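PDB 3ICJ: uncharacterized metal-dependent hydrolase from Pyrococcus furiosus, which probably hydrolyses carbon-nitrogen bonds other than peptide bonds at a centre that holds two zinc ions, its substrate being uncharacterised. Local coordinates for residues 98-103 and 472-477; 390-395 and 425-430; 419-424 and 459-464; 429-434 and 464-469. All blocks are in the same frame, centred on the assembly; numbering follows the deposited sequence. Where two conformers were deposited one is given.

Contact 1: residues 98-103 and 472-477; sequences FDSHLH and HGSAQV. With ZN (zinc ion), chain B.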
loop_
_atom_site.group_PDB
_atom_site.type_symbol
_atom_site.label_atom_id
_atom_site.label_comp_id
_atom_site.label_asym_id
_atom_site.label_seq_id
_atom_site.Cartn_x
_atom_site.Cartn_y
_atom_site.Cartn_z
ATOM N N PHE A 98 1.359 8.562 6.937
ATOM C CA PHE A 98 2.068 7.307 7.018
ATOM C C PHE A 98 1.092 6.327 6.389
ATOM O O PHE A 98 0.054 6.021 6.985
ATOM C CB PHE A 98 2.328 6.973 8.503
ATOM C CG PHE A 98 3.303 5.822 8.750
ATOM C CD1 PHE A 98 4.269 5.937 9.741
ATOM C CD2 PHE A 98 3.273 4.648 7.989
ATOM C CE1 PHE A 98 5.175 4.891 9.998
ATOM C CE2 PHE A 98 4.178 3.596 8.234
ATOM C CZ PHE A 98 5.134 3.725 9.235
ATOM N N ASP A 99 1.408 5.859 5.177
ATOM C CA ASP A 99 0.605 4.850 4.494
ATOM C C ASP A 99 1.096 3.458 4.909
ATOM O O ASP A 99 2.180 3.020 4.518
ATOM C CB ASP A 99 0.702 5.051 2.964
ATOM C CG ASP A 99 -0.334 4.241 2.181
ATOM O OD1 ASP A 99 -0.536 3.059 2.475
ATOM O OD2 ASP A 99 -0.931 4.769 1.226
ATOM N N SER A 100 0.303 2.740 5.700
ATOM C CA SER A 100 0.831 1.521 6.312
ATOM C C SER A 100 0.873 0.290 5.380
ATOM O O SER A 100 1.387 -0.748 5.771
ATOM C CB SER A 100 0.105 1.208 7.619
ATOM O OG SER A 100 -1.294 1.327 7.466
ATOM N N HIS A 101 0.335 0.412 4.161
ATOM C CA HIS A 101 0.300 -0.704 3.198
ATOM C C HIS A 101 0.241 -0.218 1.758
ATOM O O HIS A 101 -0.819 0.197 1.279
ATOM C CB HIS A 101 -0.925 -1.598 3.499
ATOM C CG HIS A 101 -1.035 -2.830 2.652
ATOM N ND1 HIS A 101 -1.149 -4.090 3.199
ATOM C CD2 HIS A 101 -1.102 -2.997 1.307
ATOM C CE1 HIS A 101 -1.252 -4.980 2.227
ATOM N NE2 HIS A 101 -1.228 -4.344 1.071
ATOM N N LEU A 102 1.359 -0.318 1.044
ATOM C CA LEU A 102 1.327 -0.114 -0.389
ATOM C C LEU A 102 2.455 -0.856 -1.109
ATOM O O LEU A 102 3.346 -1.444 -0.477
ATOM C CB LEU A 102 1.293 1.388 -0.754
ATOM C CG LEU A 102 2.265 2.381 -0.119
ATOM C CD1 LEU A 102 3.688 2.056 -0.543
ATOM C CD2 LEU A 102 1.893 3.794 -0.559
ATOM N N HIS A 103 2.437 -0.784 -2.433
ATOM C CA HIS A 103 3.432 -1.477 -3.243
ATOM C C HIS A 103 4.163 -0.450 -4.069
ATOM O O HIS A 103 3.687 -0.045 -5.131
ATOM C CB HIS A 103 2.760 -2.532 -4.110
ATOM C CG HIS A 103 1.936 -3.503 -3.322
ATOM N ND1 HIS A 103 2.452 -4.681 -2.827
ATOM C CD2 HIS A 103 0.644 -3.455 -2.917
ATOM C CE1 HIS A 103 1.511 -5.324 -2.158
ATOM N NE2 HIS A 103 0.407 -4.600 -2.193
ATOM N N HIS A 472 -0.331 8.455 13.320
ATOM C CA HIS A 472 0.150 7.629 14.409
ATOM C C HIS A 472 -0.428 6.223 14.353
ATOM O O HIS A 472 0.217 5.277 14.730
ATOM C CB HIS A 472 -0.130 8.273 15.772
ATOM C CG HIS A 472 0.607 7.635 16.909
ATOM N ND1 HIS A 472 -0.021 7.181 18.043
ATOM C CD2 HIS A 472 1.921 7.367 17.079
ATOM C CE1 HIS A 472 0.873 6.676 18.868
ATOM N NE2 HIS A 472 2.058 6.772 18.304
ATOM N N GLY A 473 -1.646 6.105 13.858
ATOM C CA GLY A 473 -2.317 4.807 13.783
ATOM C C GLY A 473 -1.498 3.870 12.916
ATOM O O GLY A 473 -1.098 2.785 13.340
ATOM N N SER A 474 -1.216 4.334 11.702
ATOM C CA SER A 474 -0.350 3.643 10.774
ATOM C C SER A 474 1.040 3.325 11.338
ATOM O O SER A 474 1.536 2.211 11.162
ATOM C CB SER A 474 -0.227 4.472 9.512
ATOM O OG SER A 474 -1.369 4.303 8.692
ATOM N N ALA A 475 1.648 4.292 12.018
ATOM C CA ALA A 475 2.944 4.093 12.649
ATOM C C ALA A 475 2.923 2.958 13.657
ATOM O O ALA A 475 3.806 2.099 13.648
ATOM C CB ALA A 475 3.421 5.385 13.312
ATOM N N GLN A 476 1.898 2.938 14.510
ATOM C CA GLN A 476 1.760 1.875 15.526
ATOM C C GLN A 476 1.546 0.517 14.911
ATOM O O GLN A 476 2.073 -0.468 15.395
ATOM C CB GLN A 476 0.650 2.191 16.521
ATOM C CG GLN A 476 1.044 3.335 17.419
ATOM C CD GLN A 476 0.566 3.147 18.817
ATOM O OE1 GLN A 476 -0.585 3.462 19.148
ATOM N NE2 GLN A 476 1.450 2.634 19.670
ATOM N N VAL A 477 0.806 0.491 13.810
ATOM C CA VAL A 477 0.500 -0.731 13.091
ATOM C C VAL A 477 1.765 -1.287 12.426
ATOM O O VAL A 477 1.917 -2.503 12.296
ATOM C CB VAL A 477 -0.703 -0.472 12.142
ATOM C CG1 VAL A 477 -0.753 -1.418 10.975
ATOM C CG2 VAL A 477 -1.982 -0.552 12.979
HETATM ZN ZN ZN B . -1.515 -5.171 -1.048
#
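S474 meets both F98 and S100 with a single hydroxyl. Its OG sits 2.8 Å from F98 O and 3.2 Å from S100 OG, and L469 O, five residues back in its own helix, is also within reach. The one proton of S474 can serve F98 O or L469 O but not both fully. The S474 rotamer, with OG anti to the carbonyl carbon (chi1 -79°), aims that oxygen at the strand. S100 OG has a closer partner in S393 OG, so a short chain of hydroxyls runs from the helix into the barrel. Beside this polar pair, the F98 ring lies flat against the helix backbone. A475 CA stands 3.9 Å from the centroid of the F98 ring, a CH-pi contact over the face, and A475 CB touches F98 CD1 at 3.7 Å. Strand 92-102 is the first of the amidohydrolase barrel, and its end carries the His-X-His metal motif of the family: H101 NE2 and H103 NE2 each bind zinc at 2.3 Å, with the carboxylated K296 and D434 completing the site. Further out, D99 OD1 uses its anti lone pair to accept H101 N at 3.3 Å, an Asx turn at the corner where the chain leaves the strand direction. D99 OD2 bonds to T433 OG1. The H101 ring is oriented through its other nitrogen, ND1, which bonds to E372 OE1.

Contact 2: residues 390-395 and 425-430; sequences VRISAQ and SITKLG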
loop_
_atom_site.group_PDB
_atom_site.type_symbol
_atom_site.label_atom_id
_atom_site.label_comp_id
_atom_site.label_asym_id
_atom_site.label_seq_id
_atom_site.Cartn_x
_atom_site.Cartn_y
_atom_site.Cartn_z
ATOM N N VAL A 390 -4.206 -7.778 17.780
ATOM C CA VAL A 390 -3.810 -7.836 16.368
ATOM C C VAL A 390 -3.901 -6.445 15.751
ATOM O O VAL A 390 -4.926 -5.761 15.873
ATOM C CB VAL A 390 -4.713 -8.790 15.554
ATOM C CG1 VAL A 390 -4.163 -8.965 14.128
ATOM C CG2 VAL A 390 -4.825 -10.145 16.249
ATOM N N ARG A 391 -2.826 -6.029 15.094
ATOM C CA ARG A 391 -2.796 -4.745 14.417
ATOM C C ARG A 391 -3.451 -4.917 13.057
ATOM O O ARG A 391 -3.356 -5.989 12.457
ATOM C CB ARG A 391 -1.359 -4.271 14.288
ATOM C CG ARG A 391 -0.730 -3.901 15.643
ATOM C CD ARG A 391 0.783 -3.933 15.598
ATOM N NE ARG A 391 1.334 -5.291 15.626
ATOM C CZ ARG A 391 2.140 -5.813 14.697
ATOM N NH1 ARG A 391 2.532 -5.094 13.658
ATOM N NH2 ARG A 391 2.584 -7.062 14.818
ATOM N N ILE A 392 -4.143 -3.885 12.585
ATOM C CA ILE A 392 -4.924 -3.974 11.348
ATOM C C ILE A 392 -4.614 -2.779 10.439
ATOM O O ILE A 392 -4.594 -1.641 10.877
ATOM C CB ILE A 392 -6.459 -4.045 11.618
ATOM C CG1 ILE A 392 -6.824 -5.367 12.322
ATOM C CG2 ILE A 392 -7.246 -3.941 10.311
ATOM C CD1 ILE A 392 -8.217 -5.366 12.960
ATOM N N SER A 393 -4.327 -3.069 9.179
ATOM C CA SER A 393 -4.202 -2.034 8.175
ATOM C C SER A 393 -5.422 -2.075 7.245
ATOM O O SER A 393 -5.647 -3.071 6.547
ATOM C CB SER A 393 -2.919 -2.220 7.383
ATOM O OG SER A 393 -2.576 -1.002 6.751
ATOM N N ALA A 394 -6.189 -0.990 7.243
ATOM C CA ALA A 394 -7.427 -0.900 6.465
ATOM C C ALA A 394 -7.346 0.228 5.441
ATOM O O ALA A 394 -6.634 1.217 5.638
ATOM C CB ALA A 394 -8.608 -0.710 7.389
ATOM N N GLN A 395 -8.097 0.071 4.349
ATOM C CA GLN A 395 -8.074 0.976 3.207
ATOM C C GLN A 395 -9.459 1.616 3.053
ATOM O O GLN A 395 -10.371 0.996 2.471
ATOM C CB GLN A 395 -7.674 0.223 1.915
ATOM C CG GLN A 395 -6.249 -0.381 1.912
ATOM C CD GLN A 395 -6.118 -1.656 2.762
ATOM O OE1 GLN A 395 -7.035 -2.487 2.801
ATOM N NE2 GLN A 395 -4.977 -1.812 3.446
ATOM N N SER A 425 -11.596 1.135 17.664
ATOM C CA SER A 425 -11.910 1.201 19.090
ATOM C C SER A 425 -11.461 -0.033 19.904
ATOM O O SER A 425 -11.413 0.027 21.132
ATOM C CB SER A 425 -13.410 1.441 19.288
ATOM O OG SER A 425 -14.134 0.251 19.000
ATOM N N ILE A 426 -11.142 -1.146 19.242
ATOM C CA ILE A 426 -10.750 -2.368 19.980
ATOM C C ILE A 426 -9.275 -2.768 19.834
ATOM O O ILE A 426 -8.788 -3.602 20.602
ATOM C CB ILE A 426 -11.638 -3.607 19.643
ATOM C CG1 ILE A 426 -11.424 -4.041 18.181
ATOM C CG2 ILE A 426 -13.124 -3.347 20.030
ATOM C CD1 ILE A 426 -12.019 -5.382 17.792
ATOM N N THR A 427 -8.574 -2.210 18.842
ATOM C CA THR A 427 -7.174 -2.554 18.627
ATOM C C THR A 427 -6.452 -1.401 17.920
ATOM O O THR A 427 -7.073 -0.373 17.603
ATOM C CB THR A 427 -7.039 -3.877 17.803
ATOM O OG1 THR A 427 -5.676 -4.318 17.812
ATOM C CG2 THR A 427 -7.513 -3.693 16.357
ATOM N N LYS A 428 -5.154 -1.571 17.680
ATOM C CA LYS A 428 -4.396 -0.595 16.889
ATOM C C LYS A 428 -4.725 -0.740 15.418
ATOM O O LYS A 428 -4.584 -1.831 14.849
ATOM C CB LYS A 428 -2.885 -0.739 17.125
ATOM C CG LYS A 428 -2.469 -0.198 18.493
ATOM C CD LYS A 428 -1.116 -0.713 18.931
ATOM C CE LYS A 428 -0.826 -0.200 20.346
ATOM N NZ LYS A 428 0.449 -0.731 20.875
ATOM N N LEU A 429 -5.166 0.359 14.805
ATOM C CA LEU A 429 -5.557 0.329 13.394
ATOM C C LEU A 429 -4.861 1.460 12.646
ATOM O O LEU A 429 -4.578 2.493 13.219
ATOM C CB LEU A 429 -7.088 0.394 13.224
ATOM C CG LEU A 429 -7.607 0.338 11.781
ATOM C CD1 LEU A 429 -8.679 -0.693 11.585
ATOM C CD2 LEU A 429 -8.125 1.703 11.389
ATOM N N GLY A 430 -4.572 1.245 11.372
ATOM C CA GLY A 430 -3.889 2.257 10.565
ATOM C C GLY A 430 -4.526 2.326 9.194
ATOM O O GLY A 430 -5.175 1.362 8.763
#
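The flat groups joining I392 to K428 and G430 are peptide units. The I392 N-H approaches K428 O in the carbonyl plane, 3.1 Å away, while G430 N reaches I392 O at 2.9 Å and A394 N reaches G430 O at 3.0 Å, both nearly head-on to their carbonyls. The V390 carbonyl is met differently: T427 OG1 comes from above its plane, 50° out of it, in a very short hydrogen bond of 2.5 Å to V390 O. With OG1 anti to its own backbone N (chi1 -170°), T427 swings the hydroxyl onto the residue preceding the strand, just before the regular pairing starts. The bonds alternate as in a parallel sheet, I392 beside L429 and S393 beside G430. On the face carrying I392 and L429 the contact is greasy: I392 CG2 packs 3.8 Å from L429 CD1, and that same leucine methyl also reaches A394 CB. S393 lies on the other face, toward the barrel interior. At the strand's end Q395 OE1 accepts from ND1 of H373, a ligand of the second zinc. Helices connect the two strands in a beta-alpha-beta crossover. Strand 391-394 runs between 370-371 and 429-431, with I392 covered by I385 of helix 379-388 and L423 of helix 420-426.

Contact 3: residues 419-424 and 459-464; sequences RLKTLS and ERVSRE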
loop_
_atom_site.group_PDB
_atom_site.type_symbol
_atom_site.label_atom_id
_atom_site.label_comp_id
_atom_site.label_asym_id
_atom_site.label_seq_id
_atom_site.Cartn_x
_atom_site.Cartn_y
_atom_site.Cartn_z
ATOM N N ARG A 419 -15.328 -2.054 8.869
ATOM C CA ARG A 419 -15.811 -1.608 10.169
ATOM C C ARG A 419 -14.764 -0.732 10.862
ATOM O O ARG A 419 -14.255 -1.078 11.928
ATOM C CB ARG A 419 -16.148 -2.840 11.019
ATOM C CG ARG A 419 -17.264 -3.673 10.425
ATOM C CD ARG A 419 -17.638 -4.856 11.331
ATOM N NE ARG A 419 -18.354 -4.453 12.544
ATOM C CZ ARG A 419 -18.883 -5.322 13.401
ATOM N NH1 ARG A 419 -18.761 -6.634 13.184
ATOM N NH2 ARG A 419 -19.529 -4.896 14.481
ATOM N N LEU A 420 -14.457 0.409 10.240
ATOM C CA LEU A 420 -13.347 1.264 10.634
ATOM C C LEU A 420 -13.469 1.745 12.067
ATOM O O LEU A 420 -12.503 1.679 12.828
ATOM C CB LEU A 420 -13.223 2.471 9.682
ATOM C CG LEU A 420 -13.151 2.160 8.180
ATOM C CD1 LEU A 420 -12.908 3.430 7.369
ATOM C CD2 LEU A 420 -12.079 1.141 7.871
ATOM N N LYS A 421 -14.660 2.218 12.433
ATOM C CA LYS A 421 -14.881 2.757 13.773
ATOM C C LYS A 421 -14.749 1.651 14.836
ATOM O O LYS A 421 -14.068 1.834 15.847
ATOM C CB LYS A 421 -16.240 3.469 13.843
ATOM C CG LYS A 421 -16.706 3.863 15.246
ATOM C CD LYS A 421 -15.823 4.950 15.827
ATOM C CE LYS A 421 -16.425 5.543 17.091
ATOM N NZ LYS A 421 -15.342 6.027 17.984
ATOM N N THR A 422 -15.372 0.505 14.581
ATOM C CA THR A 422 -15.345 -0.616 15.513
ATOM C C THR A 422 -13.926 -1.159 15.688
ATOM O O THR A 422 -13.438 -1.259 16.814
ATOM C CB THR A 422 -16.304 -1.731 15.072
ATOM O OG1 THR A 422 -17.628 -1.214 15.062
ATOM C CG2 THR A 422 -16.275 -2.929 16.038
ATOM N N LEU A 423 -13.261 -1.477 14.580
ATOM C CA LEU A 423 -11.889 -1.961 14.644
ATOM C C LEU A 423 -10.906 -1.008 15.343
ATOM O O LEU A 423 -10.097 -1.441 16.166
ATOM C CB LEU A 423 -11.383 -2.374 13.250
ATOM C CG LEU A 423 -12.121 -3.501 12.511
ATOM C CD1 LEU A 423 -11.582 -3.602 11.088
ATOM C CD2 LEU A 423 -12.023 -4.843 13.234
ATOM N N SER A 424 -11.008 0.289 15.062
ATOM C CA SER A 424 -10.127 1.269 15.691
ATOM C C SER A 424 -10.383 1.447 17.203
ATOM O O SER A 424 -9.473 1.815 17.944
ATOM C CB SER A 424 -10.210 2.606 14.962
ATOM O OG SER A 424 -11.505 3.155 15.113
ATOM N N GLU A 459 -20.185 3.224 11.339
ATOM C CA GLU A 459 -18.801 2.787 11.116
ATOM C C GLU A 459 -17.871 3.890 10.575
ATOM O O GLU A 459 -16.674 3.664 10.392
ATOM C CB GLU A 459 -18.726 1.519 10.248
ATOM C CG GLU A 459 -19.235 0.220 10.935
ATOM C CD GLU A 459 -18.398 -0.252 12.134
ATOM O OE1 GLU A 459 -17.276 0.257 12.365
ATOM O OE2 GLU A 459 -18.868 -1.160 12.865
ATOM N N ARG A 460 -18.436 5.078 10.352
ATOM C CA ARG A 460 -17.682 6.270 9.985
ATOM C C ARG A 460 -16.842 6.701 11.200
ATOM O O ARG A 460 -17.217 6.446 12.362
ATOM C CB ARG A 460 -18.636 7.403 9.585
ATOM C CG ARG A 460 -19.384 7.204 8.254
ATOM C CD ARG A 460 -20.479 8.277 8.034
ATOM N NE ARG A 460 -21.426 8.291 9.156
ATOM C CZ ARG A 460 -22.173 9.331 9.511
ATOM N NH1 ARG A 460 -22.108 10.469 8.840
ATOM N NH2 ARG A 460 -22.983 9.237 10.552
ATOM N N VAL A 461 -15.696 7.308 10.928
ATOM C CA VAL A 461 -14.874 7.902 11.985
ATOM C C VAL A 461 -14.937 9.424 11.828
ATOM O O VAL A 461 -15.281 9.915 10.752
ATOM C CB VAL A 461 -13.391 7.380 11.963
ATOM C CG1 VAL A 461 -13.320 5.883 12.289
ATOM C CG2 VAL A 461 -12.709 7.675 10.634
ATOM N N SER A 462 -14.610 10.163 12.887
ATOM C CA SER A 462 -14.576 11.626 12.838
ATOM C C SER A 462 -13.335 12.069 12.058
ATOM O O SER A 462 -12.431 11.260 11.806
ATOM C CB SER A 462 -14.575 12.221 14.262
ATOM O OG SER A 462 -13.295 11.991 14.885
ATOM N N ARG A 463 -13.299 13.337 11.637
ATOM C CA ARG A 463 -12.116 13.856 10.922
ATOM C C ARG A 463 -10.819 13.741 11.746
ATOM O O ARG A 463 -9.776 13.349 11.203
ATOM C CB ARG A 463 -12.343 15.282 10.419
ATOM C CG ARG A 463 -11.353 15.682 9.323
ATOM C CD ARG A 463 -11.920 16.809 8.487
ATOM N NE ARG A 463 -10.857 17.527 7.795
ATOM C CZ ARG A 463 -10.414 17.237 6.575
ATOM N NH1 ARG A 463 -9.432 17.952 6.038
ATOM N NH2 ARG A 463 -10.963 16.243 5.888
ATOM N N GLU A 464 -10.910 14.040 13.046
ATOM C CA GLU A 464 -9.795 13.893 14.001
ATOM C C GLU A 464 -9.272 12.461 14.042
ATOM O O GLU A 464 -8.065 12.224 14.011
ATOM C CB GLU A 464 -10.239 14.253 15.424
ATOM C CG GLU A 464 -10.663 15.691 15.656
ATOM C CD GLU A 464 -11.222 15.889 17.051
ATOM O OE1 GLU A 464 -11.272 14.900 17.811
ATOM O OE2 GLU A 464 -11.601 17.027 17.395
#
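E459 reaches across to R419 and T422 at the start of helix 420-426. From CB its chain turns twice, with CG anti to the carbonyl carbon (chi1 -70°) and a second bend at chi2 (-65°), which folds the carboxylate back over the helix end. CG passes R419 CA at 4.0 Å, and CD comes within 3.5 Å of that same R419 CA. At the tip the oxygens divide the work. OE1 accepts T422 N at 2.9 Å on its syn lone pair, in a fairly straight bond (164°). OE2 takes the T422 hydroxyl, OG1 to OE2 2.5 Å, also from the syn side. OE2 further meets the edge of the R419 guanidinium in a salt bridge whose hydrogen bond, from NE to OE2, is weak and long (3.3 Å), the two planes nearly perpendicular. Backbone joins in as well: K421 N donates to E459 O, 3.2 Å away. V461 CG1 then packs 3.8 Å from K421 CA. R419 has a second partner in D379, and K421 NZ turns away to E465. A carboxylate taking a main-chain N-H of a helix's first turn, with an arginine alongside, is probably favoured in its ionised form and should stabilise that end of the helix.

Contact 4: residues 429-434 and 464-469; sequences LGFSTD and EEALHL. With ZN (zinc ion), chain B.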
loop_
_atom_site.group_PDB
_atom_site.type_symbol
_atom_site.label_atom_id
_atom_site.label_comp_id
_atom_site.label_asym_id
_atom_site.label_seq_id
_atom_site.Cartn_x
_atom_site.Cartn_y
_atom_site.Cartn_z
ATOM N N LEU A 429 -5.166 0.359 14.805
ATOM C CA LEU A 429 -5.557 0.329 13.394
ATOM C C LEU A 429 -4.861 1.460 12.646
ATOM O O LEU A 429 -4.578 2.493 13.219
ATOM C CB LEU A 429 -7.088 0.394 13.224
ATOM C CG LEU A 429 -7.607 0.338 11.781
ATOM C CD1 LEU A 429 -8.679 -0.693 11.585
ATOM C CD2 LEU A 429 -8.125 1.703 11.389
ATOM N N GLY A 430 -4.572 1.245 11.372
ATOM C CA GLY A 430 -3.889 2.257 10.565
ATOM C C GLY A 430 -4.526 2.326 9.194
ATOM O O GLY A 430 -5.175 1.362 8.763
ATOM N N PHE A 431 -4.345 3.471 8.522
ATOM C CA PHE A 431 -4.919 3.693 7.213
ATOM C C PHE A 431 -3.890 3.553 6.114
ATOM O O PHE A 431 -2.717 3.910 6.285
ATOM C CB PHE A 431 -5.593 5.064 7.112
ATOM C CG PHE A 431 -6.964 5.140 7.752
ATOM C CD1 PHE A 431 -7.599 4.008 8.273
ATOM C CD2 PHE A 431 -7.622 6.366 7.821
ATOM C CE1 PHE A 431 -8.872 4.109 8.856
ATOM C CE2 PHE A 431 -8.891 6.471 8.395
ATOM C CZ PHE A 431 -9.519 5.336 8.909
ATOM N N SER A 432 -4.360 3.036 4.982
ATOM C CA SER A 432 -3.547 2.812 3.805
ATOM C C SER A 432 -4.399 2.875 2.554
ATOM O O SER A 432 -5.625 2.951 2.630
ATOM C CB SER A 432 -2.844 1.456 3.868
ATOM O OG SER A 432 -3.723 0.378 4.193
ATOM N N THR A 433 -3.736 2.832 1.404
ATOM C CA THR A 433 -4.410 2.886 0.123
ATOM C C THR A 433 -4.318 1.588 -0.666
ATOM O O THR A 433 -5.147 1.355 -1.555
ATOM C CB THR A 433 -3.847 4.034 -0.737
ATOM O OG1 THR A 433 -2.438 3.842 -0.942
ATOM C CG2 THR A 433 -4.065 5.360 -0.031
ATOM N N ASP A 434 -3.301 0.761 -0.363
ATOM C CA ASP A 434 -2.960 -0.433 -1.156
ATOM C C ASP A 434 -2.603 0.017 -2.570
ATOM O O ASP A 434 -2.851 -0.699 -3.539
ATOM C CB ASP A 434 -4.090 -1.493 -1.145
ATOM C CG ASP A 434 -3.618 -2.888 -1.590
ATOM O OD1 ASP A 434 -2.410 -3.081 -1.861
ATOM O OD2 ASP A 434 -4.469 -3.795 -1.673
ATOM N N GLU A 464 -10.910 14.040 13.046
ATOM C CA GLU A 464 -9.795 13.893 14.001
ATOM C C GLU A 464 -9.272 12.461 14.042
ATOM O O GLU A 464 -8.065 12.224 14.011
ATOM C CB GLU A 464 -10.239 14.253 15.424
ATOM C CG GLU A 464 -10.663 15.691 15.656
ATOM C CD GLU A 464 -11.222 15.889 17.051
ATOM O OE1 GLU A 464 -11.272 14.900 17.811
ATOM O OE2 GLU A 464 -11.601 17.027 17.395
ATOM N N GLU A 465 -10.203 11.505 14.132
ATOM C CA GLU A 465 -9.846 10.099 14.233
ATOM C C GLU A 465 -9.172 9.648 12.947
ATOM O O GLU A 465 -8.165 8.961 13.005
ATOM C CB GLU A 465 -11.067 9.213 14.527
ATOM C CG GLU A 465 -11.625 9.330 15.957
ATOM C CD GLU A 465 -12.981 8.624 16.130
ATOM O OE1 GLU A 465 -13.881 8.795 15.275
ATOM O OE2 GLU A 465 -13.158 7.902 17.131
ATOM N N ALA A 466 -9.731 10.039 11.794
ATOM C CA ALA A 466 -9.167 9.658 10.486
ATOM C C ALA A 466 -7.733 10.167 10.313
ATOM O O ALA A 466 -6.873 9.441 9.811
ATOM C CB ALA A 466 -10.054 10.144 9.341
ATOM N N LEU A 467 -7.479 11.400 10.749
ATOM C CA LEU A 467 -6.120 11.957 10.718
ATOM C C LEU A 467 -5.181 11.226 11.692
ATOM O O LEU A 467 -4.043 10.905 11.336
ATOM C CB LEU A 467 -6.150 13.460 10.984
ATOM C CG LEU A 467 -6.773 14.283 9.837
ATOM C CD1 LEU A 467 -7.257 15.627 10.323
ATOM C CD2 LEU A 467 -5.839 14.451 8.664
ATOM N N HIS A 468 -5.671 10.933 12.899
ATOM C CA HIS A 468 -4.935 10.073 13.810
ATOM C C HIS A 468 -4.541 8.729 13.188
ATOM O O HIS A 468 -3.356 8.348 13.212
ATOM C CB HIS A 468 -5.725 9.813 15.092
ATOM C CG HIS A 468 -5.122 8.729 15.921
ATOM N ND1 HIS A 468 -3.864 8.840 16.476
ATOM C CD2 HIS A 468 -5.586 7.505 16.269
ATOM C CE1 HIS A 468 -3.581 7.726 17.134
ATOM N NE2 HIS A 468 -4.609 6.902 17.021
ATOM N N LEU A 469 -5.526 8.030 12.616
ATOM C CA LEU A 469 -5.309 6.712 11.968
ATOM C C LEU A 469 -4.346 6.727 10.779
ATOM O O LEU A 469 -3.623 5.761 10.544
ATOM C CB LEU A 469 -6.653 6.073 11.569
ATOM C CG LEU A 469 -7.525 5.836 12.813
ATOM C CD1 LEU A 469 -8.974 5.520 12.419
ATOM C CD2 LEU A 469 -6.951 4.779 13.755
HETATM ZN ZN ZN B . -1.515 -5.171 -1.048
#
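F431 and L469 both hold CG anti to the carbonyl carbon (chi1 -78° and -61°), which lays the phenylalanine ring against the helix and sets the leucine CB over its face, with CD1 by CZ. L469 CB stands over the middle of the F431 ring, 3.7 Å from its centroid, a textbook CH-pi contact. Further along the leucine, CD1 touches F431 CZ at 3.6 Å, and the other methyl, CD2, comes up against L429 O. A466 CB adds a contact 4.0 Å from F431 CE2. The main chains also bond: F431 N donates to L469 O at 3.1 Å, coming from well above the carbonyl plane. Here the last strand of the amidohydrolase barrel, 429-431, crosses residues 464-469 of the long helix 463-477 at -89°, with 7.7 Å between the axes of these two short segments. A449 of helix 442-451 and P396 also pack on the F431 side chain. Beyond the strand the chain runs to the metal, where D434 OD1 binds zinc at 2.4 Å together with H101, H103 and the carboxylated K296. On the way S432 OG bonds to Q395 NE2 and S393 OG.

In the fold
Contacts 1, 2 and 4 are buried around the barrel, while contact 3 lies nearer the surface and depends on hydrogen bonds gathered at one carboxylate, with a single salt bridge. The segment leading into helix 463-477 meets helix 420-426 in contact 3; the helix itself serves the other two, its first half covering strand 429-431 in contact 4 and its last turns resting on strand 92-102 in contact 1. Strand 429-431 is common to contacts 2 and 4, pairing by backbone bonds in one and carrying a ring against the helix in the other. Contacts 1 and 4 each include ligands of the same zinc, whereas contact 2 is their neighbour. L423 of contact 3 packs on L429, which contacts 2 and 4 share.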